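Local coordinates for GDSL-like Lipase/Acylhydrolase family protein (Neisseria meningitidis, PDB 4K9S) that probably hydrolyses ester bonds as a GDSL-family (SGNH) acylhydrolase, perhaps removing O-acetyl groups from peptidoglycan, at residues L283-P288 and W324-A329; R74-K79 and M363-L368. All blocks are in the same frame, centred on the assembly; numbering follows the deposited sequence.

Contact 1 joins two neighbouring parallel strands of the central sheet of the hydrolase domain, at their C-terminal ends; contact 2 pairs two helices that pack against one another beside that sheet. Their centres lie about 15 Å apart, and both segments of contact 1 fall between residues 79 and 363 in sequence. Trp324 connects them directly: its CZ2 lies 3.6 Å from Leu364 N, and its NE1 comes as near, at 3.6 Å, to Ser367 OG, as packing. Trp326, beyond the strand end, meets the ring of His63. His63 directly follows the Gly-Asp-Ser sequence at the end of strand 53-60, which matches the family's nucleophile motif (block I), so contact 1 probably lies close to the active site.

Contact 1: L283-P288 and W324-A329; sequences LIIGAP and WSWQNA
Trp324 fixes the pairing of 283-288 with 324-329: its N donates to Ile284 O (2.9 Å, 160°), and its O accepts from Gly286 N (3.0 Å, 152°). Two bonds that flank Ile285 in this way are the signature of a parallel bridge. Ile285 and Trp324 send their side chains to the same face of the sheet, where Ile285 CG2 lies at the indole edge, 3.8 Å from Trp324 CE3. Trp324 CB also meets Leu283 CD2, at 4.1 Å. Ser325 is the N-cap of the short helix that follows; its OG accepts from Asn328 N at 3.0 Å. Trp326 lays its indole against the exit of the first segment. With CG anti to the backbone N (chi1 -168°), its indole lies under the proline ring, and Pro288 CB sits 3.5 Å from the five-membered-ring centroid, a CH-pi contact over the face. Ile285 CG2 is also 3.6 Å from Trp326 CE3. Gln327 turns its OE1 to Arg301 and Gln309; Gln309 also grips Ala287 O. The pair completes a beta-alpha-beta unit through helix 305-318, with strand 242-246 next to 281-286, helix 354-373 covering both tryptophans, and Phe69 of helix 68-81 meeting the Trp326 ring.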
ATOM      1  N   LEU A 283      -7.782   8.425  -0.123  1.00 14.28           N
ATOM      2  CA  LEU A 283      -7.066   9.254  -1.099  1.00 13.40           C
ATOM      3  C   LEU A 283      -6.867   8.502  -2.421  1.00 12.77           C
ATOM      4  O   LEU A 283      -6.210   7.459  -2.462  1.00 14.25           O
ATOM      5  CB  LEU A 283      -5.716   9.710  -0.517  1.00 13.39           C
ATOM      6  CG  LEU A 283      -4.788  10.710  -1.237  1.00 16.98           C
ATOM      7  CD1 LEU A 283      -3.570  10.005  -1.770  1.00 16.71           C
ATOM      8  CD2 LEU A 283      -5.463  11.467  -2.364  1.00 15.37           C
ATOM      9  N   ILE A 284      -7.435   9.042  -3.491  1.00  5.74           N
ATOM     10  CA  ILE A 284      -7.314   8.448  -4.806  1.00  9.67           C
ATOM     11  C   ILE A 284      -6.229   9.126  -5.645  1.00 10.25           C
ATOM     12  O   ILE A 284      -6.276  10.331  -5.909  1.00 13.87           O
ATOM     13  CB  ILE A 284      -8.679   8.453  -5.560  1.00 11.72           C
ATOM     14  CG1 ILE A 284      -9.674   7.541  -4.835  1.00  8.30           C
ATOM     15  CG2 ILE A 284      -8.494   8.014  -7.011  1.00  9.82           C
ATOM     16  CD1 ILE A 284     -11.009   7.399  -5.501  1.00  8.84           C
ATOM     17  N   ILE A 285      -5.241   8.343  -6.052  1.00  8.26           N
ATOM     18  CA  ILE A 285      -4.195   8.843  -6.922  1.00  8.18           C
ATOM     19  C   ILE A 285      -4.541   8.570  -8.377  1.00 12.28           C
ATOM     20  O   ILE A 285      -4.524   7.408  -8.828  1.00  8.17           O
ATOM     21  CB  ILE A 285      -2.850   8.186  -6.615  1.00 12.90           C
ATOM     22  CG1 ILE A 285      -2.433   8.487  -5.176  1.00  9.21           C
ATOM     23  CG2 ILE A 285      -1.789   8.681  -7.598  1.00  9.47           C
ATOM     24  CD1 ILE A 285      -0.959   8.375  -4.966  1.00  9.11           C
ATOM     25  N   GLY A 286      -4.861   9.638  -9.109  1.00  9.31           N
ATOM     26  CA  GLY A 286      -5.190   9.513 -10.514  1.00  8.10           C
ATOM     27  C   GLY A 286      -4.006   8.953 -11.262  1.00  9.62           C
ATOM     28  O   GLY A 286      -2.866   9.245 -10.910  1.00 11.96           O
ATOM     29  N   ALA A 287      -4.265   8.138 -12.277  1.00  7.27           N
ATOM     30  CA  ALA A 287      -3.190   7.534 -13.042  1.00  8.52           C
ATOM     31  C   ALA A 287      -2.271   8.603 -13.621  1.00 10.48           C
ATOM     32  O   ALA A 287      -2.735   9.633 -14.097  1.00  9.73           O
ATOM     33  CB  ALA A 287      -3.758   6.644 -14.151  1.00  9.52           C
ATOM     34  N   PRO A 288      -0.951   8.377 -13.547  1.00 15.92           N
ATOM     35  CA  PRO A 288      -0.003   9.281 -14.206  1.00 13.23           C
ATOM     36  C   PRO A 288      -0.097   9.071 -15.704  1.00 18.17           C
ATOM     37  O   PRO A 288      -0.680   8.060 -16.149  1.00 12.17           O
ATOM     38  CB  PRO A 288       1.356   8.781 -13.710  1.00  9.73           C
ATOM     39  CG  PRO A 288       1.125   7.323 -13.445  1.00 12.57           C
ATOM     40  CD  PRO A 288      -0.262   7.276 -12.851  1.00 13.25           C
ATOM     41  N   TRP A 324      -5.515  13.119  -5.807  1.00 11.94           N
ATOM     42  CA  TRP A 324      -4.230  13.693  -6.170  1.00 14.39           C
ATOM     43  C   TRP A 324      -3.975  13.407  -7.633  1.00 12.62           C
ATOM     44  O   TRP A 324      -3.963  12.250  -8.037  1.00 12.59           O
ATOM     45  CB  TRP A 324      -3.109  13.112  -5.313  1.00 12.82           C
ATOM     46  CG  TRP A 324      -1.804  13.824  -5.475  1.00 12.43           C
ATOM     47  CD1 TRP A 324      -1.497  15.082  -5.036  1.00 15.02           C
ATOM     48  CD2 TRP A 324      -0.616  13.318  -6.101  1.00 11.43           C
ATOM     49  NE1 TRP A 324      -0.195  15.389  -5.360  1.00 18.82           N
ATOM     50  CE2 TRP A 324       0.363  14.321  -6.013  1.00 12.73           C
ATOM     51  CE3 TRP A 324      -0.287  12.109  -6.715  1.00  9.46           C
ATOM     52  CZ2 TRP A 324       1.642  14.153  -6.521  1.00 11.61           C
ATOM     53  CZ3 TRP A 324       0.973  11.947  -7.215  1.00 10.95           C
ATOM     54  CH2 TRP A 324       1.928  12.962  -7.118  1.00 12.04           C
ATOM     55  N   SER A 325      -3.778  14.449  -8.432  1.00 14.74           N
ATOM     56  CA  SER A 325      -3.576  14.244  -9.867  1.00 11.71           C
ATOM     57  C   SER A 325      -2.110  14.022 -10.183  1.00 11.53           C
ATOM     58  O   SER A 325      -1.323  14.965 -10.249  1.00 14.21           O
ATOM     59  CB  SER A 325      -4.102  15.424 -10.679  1.00 12.39           C
ATOM     60  OG  SER A 325      -3.716  15.297 -12.036  1.00 11.37           O
ATOM     61  N   TRP A 326      -1.742  12.767 -10.379  1.00 12.01           N
ATOM     62  CA  TRP A 326      -0.362  12.428 -10.703  1.00 14.54           C
ATOM     63  C   TRP A 326       0.015  12.969 -12.093  1.00 13.25           C
ATOM     64  O   TRP A 326       1.158  13.356 -12.326  1.00 15.34           O
ATOM     65  CB  TRP A 326      -0.154  10.914 -10.583  1.00  9.29           C
ATOM     66  CG  TRP A 326       1.276  10.434 -10.613  1.00 13.67           C
ATOM     67  CD1 TRP A 326       2.376  11.117 -11.070  1.00 14.04           C
ATOM     68  CD2 TRP A 326       1.759   9.157 -10.175  1.00 10.47           C
ATOM     69  NE1 TRP A 326       3.499  10.341 -10.945  1.00 15.87           N
ATOM     70  CE2 TRP A 326       3.151   9.135 -10.394  1.00 11.91           C
ATOM     71  CE3 TRP A 326       1.151   8.034  -9.612  1.00 14.87           C
ATOM     72  CZ2 TRP A 326       3.941   8.039 -10.076  1.00 10.90           C
ATOM     73  CZ3 TRP A 326       1.945   6.935  -9.297  1.00 15.24           C
ATOM     74  CH2 TRP A 326       3.324   6.952  -9.530  1.00 10.82           C
ATOM     75  N   GLN A 327      -0.940  13.016 -13.013  1.00 11.17           N
ATOM     76  CA  GLN A 327      -0.634  13.578 -14.324  1.00 16.60           C
ATOM     77  C   GLN A 327      -0.342  15.077 -14.228  1.00 13.23           C
ATOM     78  O   GLN A 327       0.607  15.555 -14.823  1.00 14.91           O
ATOM     79  CB  GLN A 327      -1.724  13.284 -15.374  1.00 16.90           C
ATOM     80  CG  GLN A 327      -1.495  14.029 -16.695  1.00 17.47           C
ATOM     81  CD  GLN A 327      -2.245  13.429 -17.875  1.00 23.90           C
ATOM     82  OE1 GLN A 327      -2.062  12.255 -18.217  1.00 18.65           O
ATOM     83  NE2 GLN A 327      -3.080  14.246 -18.521  1.00 23.48           N
ATOM     84  N   ASN A 328      -1.152  15.815 -13.474  1.00 16.38           N
ATOM     85  CA  ASN A 328      -0.874  17.235 -13.259  1.00 17.89           C
ATOM     86  C   ASN A 328       0.453  17.443 -12.557  1.00 18.45           C
ATOM     87  O   ASN A 328       1.196  18.364 -12.885  1.00 19.28           O
ATOM     88  CB  ASN A 328      -1.980  17.919 -12.462  1.00 12.50           C
ATOM     89  CG  ASN A 328      -3.245  18.066 -13.258  1.00 17.22           C
ATOM     90  OD1 ASN A 328      -3.222  18.045 -14.488  1.00 19.61           O
ATOM     91  ND2 ASN A 328      -4.360  18.197 -12.567  1.00 14.13           N
ATOM     92  N   ALA A 329       0.741  16.578 -11.592  1.00 17.01           N
ATOM     93  CA  ALA A 329       1.999  16.645 -10.866  1.00 17.57           C
ATOM     94  C   ALA A 329       3.176  16.563 -11.836  1.00 15.89           C
ATOM     95  O   ALA A 329       4.224  17.150 -11.591  1.00 15.44           O
ATOM     96  CB  ALA A 329       2.076  15.536  -9.816  1.00 13.16           C
TER

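Contact 2: R74-K79 and M363-L368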
ATOM      1  N   ARG A  74       7.308   7.572   2.883  1.00 13.98           N
ATOM      2  CA  ARG A  74       7.635   7.088   4.231  1.00 11.09           C
ATOM      3  C   ARG A  74       8.661   7.993   4.928  1.00 16.10           C
ATOM      4  O   ARG A  74       8.373   8.611   5.960  1.00 14.72           O
ATOM      5  CB  ARG A  74       8.163   5.649   4.155  1.00  9.98           C
ATOM      6  CG  ARG A  74       8.137   4.853   5.452  1.00 12.01           C
ATOM      7  CD  ARG A  74       7.660   3.401   5.200  1.00 10.70           C
ATOM      8  NE  ARG A  74       8.434   2.793   4.137  1.00 13.72           N
ATOM      9  CZ  ARG A  74       7.939   2.069   3.144  1.00 11.03           C
ATOM     10  NH1 ARG A  74       6.641   1.802   3.073  1.00  9.69           N
ATOM     11  NH2 ARG A  74       8.773   1.601   2.224  1.00 12.92           N
ATOM     12  N   LYS A  75       9.850   8.090   4.346  1.00 14.91           N
ATOM     13  CA  LYS A  75      10.956   8.778   5.002  1.00 14.34           C
ATOM     14  C   LYS A  75      10.679  10.262   5.175  1.00 15.00           C
ATOM     15  O   LYS A  75      11.156  10.881   6.123  1.00 20.39           O
ATOM     16  CB  LYS A  75      12.253   8.554   4.234  1.00 13.64           C
ATOM     17  CG  LYS A  75      12.543   7.087   4.016  1.00 14.78           C
ATOM     18  CD  LYS A  75      14.028   6.814   3.975  1.00 21.57           C
ATOM     19  CE  LYS A  75      14.303   5.360   4.330  1.00 21.40           C
ATOM     20  NZ  LYS A  75      13.537   4.947   5.538  1.00 16.49           N
ATOM     21  N   ARG A  76       9.889  10.827   4.274  1.00 15.54           N
ATOM     22  CA  ARG A  76       9.542  12.242   4.369  1.00 15.89           C
ATOM     23  C   ARG A  76       8.484  12.535   5.450  1.00 17.82           C
ATOM     24  O   ARG A  76       8.658  13.428   6.281  1.00 22.48           O
ATOM     25  CB  ARG A  76       9.064  12.743   3.013  1.00 14.92           C
ATOM     26  CG  ARG A  76       8.330  14.052   3.078  1.00 21.57           C
ATOM     27  CD  ARG A  76       9.274  15.228   3.324  1.00 18.07           C
ATOM     28  NE  ARG A  76       8.526  16.464   3.189  1.00 23.91           N
ATOM     29  CZ  ARG A  76       8.305  17.071   2.029  1.00 26.53           C
ATOM     30  NH1 ARG A  76       8.809  16.563   0.905  1.00 18.25           N
ATOM     31  NH2 ARG A  76       7.592  18.191   1.998  1.00 20.69           N
ATOM     32  N   LEU A  77       7.389  11.789   5.441  1.00 15.32           N
ATOM     33  CA  LEU A  77       6.334  12.034   6.412  1.00 16.75           C
ATOM     34  C   LEU A  77       6.780  11.627   7.795  1.00 13.41           C
ATOM     35  O   LEU A  77       6.296  12.157   8.791  1.00 16.14           O
ATOM     36  CB  LEU A  77       5.057  11.288   6.042  1.00 11.22           C
ATOM     37  CG  LEU A  77       4.445  11.675   4.703  1.00 15.39           C
ATOM     38  CD1 LEU A  77       3.050  11.051   4.571  1.00 10.87           C
ATOM     39  CD2 LEU A  77       4.407  13.208   4.535  1.00 13.94           C
ATOM     40  N   GLN A  78       7.706  10.681   7.859  1.00 13.79           N
ATOM     41  CA  GLN A  78       8.225  10.244   9.148  1.00 17.33           C
ATOM     42  C   GLN A  78       9.155  11.299   9.748  1.00 15.56           C
ATOM     43  O   GLN A  78       9.249  11.432  10.966  1.00 15.64           O
ATOM     44  CB  GLN A  78       8.899   8.878   9.039  1.00 10.39           C
ATOM     45  CG  GLN A  78       7.930   7.748   9.229  1.00 12.17           C
ATOM     46  CD  GLN A  78       8.558   6.398   8.996  1.00 14.70           C
ATOM     47  OE1 GLN A  78       9.658   6.303   8.455  1.00 14.05           O
ATOM     48  NE2 GLN A  78       7.858   5.337   9.403  1.00 14.91           N
ATOM     49  N   LYS A  79       9.811  12.058   8.881  1.00 12.58           N
ATOM     50  CA  LYS A  79      10.647  13.158   9.315  1.00 19.14           C
ATOM     51  C   LYS A  79       9.760  14.259   9.844  1.00 15.96           C
ATOM     52  O   LYS A  79      10.091  14.936  10.815  1.00 15.69           O
ATOM     53  CB  LYS A  79      11.481  13.694   8.148  1.00 16.42           C
ATOM     54  CG  LYS A  79      12.967  13.773   8.437  1.00 24.82           C
ATOM     55  CD  LYS A  79      13.261  14.624   9.675  1.00 26.93           C
ATOM     56  CE  LYS A  79      14.767  14.719   9.923  1.00 21.54           C
ATOM     57  NZ  LYS A  79      15.113  15.299  11.254  1.00 27.02           N
HETATM   58  N   MSE A 363       6.072  15.551  -4.111  1.00 16.76           N
HETATM   59  CA  MSE A 363       5.014  16.508  -4.393  1.00 18.55           C
HETATM   60  C   MSE A 363       3.748  16.108  -3.648  1.00 14.62           C
HETATM   61  O   MSE A 363       3.019  16.969  -3.162  1.00 14.77           O
HETATM   62  CB  MSE A 363       4.740  16.619  -5.895  1.00 14.37           C
HETATM   63  CG  MSE A 363       5.975  16.904  -6.741  1.00 21.24           C
HETATM   64 SE   MSE A 363       5.518  17.293  -8.595  1.00 45.34          SE
HETATM   65  CE  MSE A 363       6.974  16.390  -9.491  1.00 24.24           C
ATOM     66  N   LEU A 364       3.499  14.804  -3.546  1.00 15.02           N
ATOM     67  CA  LEU A 364       2.343  14.325  -2.795  1.00 14.49           C
ATOM     68  C   LEU A 364       2.511  14.731  -1.342  1.00 17.65           C
ATOM     69  O   LEU A 364       1.612  15.315  -0.742  1.00 15.54           O
ATOM     70  CB  LEU A 364       2.189  12.809  -2.906  1.00 15.13           C
ATOM     71  CG  LEU A 364       1.120  12.190  -1.988  1.00 13.03           C
ATOM     72  CD1 LEU A 364      -0.205  12.873  -2.190  1.00 12.18           C
ATOM     73  CD2 LEU A 364       0.981  10.716  -2.264  1.00  9.22           C
ATOM     74  N   ALA A 365       3.688  14.436  -0.801  1.00 15.69           N
ATOM     75  CA  ALA A 365       4.055  14.846   0.545  1.00 14.54           C
ATOM     76  C   ALA A 365       3.791  16.332   0.769  1.00 18.41           C
ATOM     77  O   ALA A 365       3.120  16.714   1.742  1.00 19.70           O
ATOM     78  CB  ALA A 365       5.499  14.530   0.789  1.00 14.10           C
ATOM     79  N   ASP A 366       4.321  17.155  -0.136  1.00 13.68           N
ATOM     80  CA  ASP A 366       4.078  18.595  -0.132  1.00 15.64           C
ATOM     81  C   ASP A 366       2.602  18.932   0.037  1.00 15.96           C
ATOM     82  O   ASP A 366       2.240  19.723   0.904  1.00 18.87           O
ATOM     83  CB  ASP A 366       4.586  19.226  -1.431  1.00 17.79           C
ATOM     84  CG  ASP A 366       6.104  19.295  -1.498  1.00 16.00           C
ATOM     85  OD1 ASP A 366       6.778  19.060  -0.471  1.00 18.49           O
ATOM     86  OD2 ASP A 366       6.617  19.613  -2.581  1.00 16.22           O
ATOM     87  N   SER A 367       1.755  18.315  -0.782  1.00 14.80           N
ATOM     88  CA  SER A 367       0.318  18.578  -0.757  1.00 15.90           C
ATOM     89  C   SER A 367      -0.324  18.156   0.560  1.00 16.99           C
ATOM     90  O   SER A 367      -1.141  18.876   1.123  1.00 20.68           O
ATOM     91  CB  SER A 367      -0.369  17.850  -1.903  1.00 14.00           C
ATOM     92  OG  SER A 367       0.218  18.183  -3.142  1.00 12.41           O
ATOM     93  N   LEU A 368       0.043  16.975   1.035  1.00 16.52           N
ATOM     94  CA  LEU A 368      -0.441  16.466   2.307  1.00 14.91           C
ATOM     95  C   LEU A 368      -0.081  17.390   3.477  1.00 15.06           C
ATOM     96  O   LEU A 368      -0.921  17.691   4.321  1.00 19.72           O
ATOM     97  CB  LEU A 368       0.139  15.078   2.550  1.00 17.15           C
ATOM     98  CG  LEU A 368      -0.706  13.844   2.292  1.00 18.25           C
ATOM     99  CD1 LEU A 368      -1.814  14.144   1.328  1.00 17.36           C
ATOM    100  CD2 LEU A 368       0.185  12.725   1.765  1.00 15.67           C
TER
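Arg76 and Asp366 form the polar side of a helix pair running in the same general direction within the SGNH-hydrolase domain, a flavodoxin-like alpha/beta/alpha fold. Arg76 NH2 donates to Asp366 OD1 at 2.7 Å with an N-H...O angle of 162°, a salt bridge. The oxygen lies in the guanidinium plane, at its edge, but the carboxylate is turned so that the two planes stand 59° apart: a single-oxygen contact and not a two-pronged one. Ala365 CB lies over one face of the guanidinium, offset toward its rim, and also touches Arg76 CG at 3.7 Å, so the methyl supports the aliphatic stem as well as the charged end. The arginine folds over it because its chain bends at chi2. Next to this, Leu77 CD2 meets Ala365 CB at 4.1 Å, and Leu77 CD1 reaches Leu368 CD2, extending the contact into an apolar strip. The helix axes approach to 10.1 Å and cross at -28°. Further out, Glu369 binds Arg76 NE, so that two carboxylates one turn apart would probably offset the guanidinium's charge and fix its orientation. Leu73, one turn before Leu77, touches Leu364 and Ala365, continuing the seam. Within helix 354-373, the O atom of Met363 (a selenomethionine) accepts two donors from opposite faces of its plane, Ser367 N and Ser367 OG, the hydroxyl at 3.1 Å.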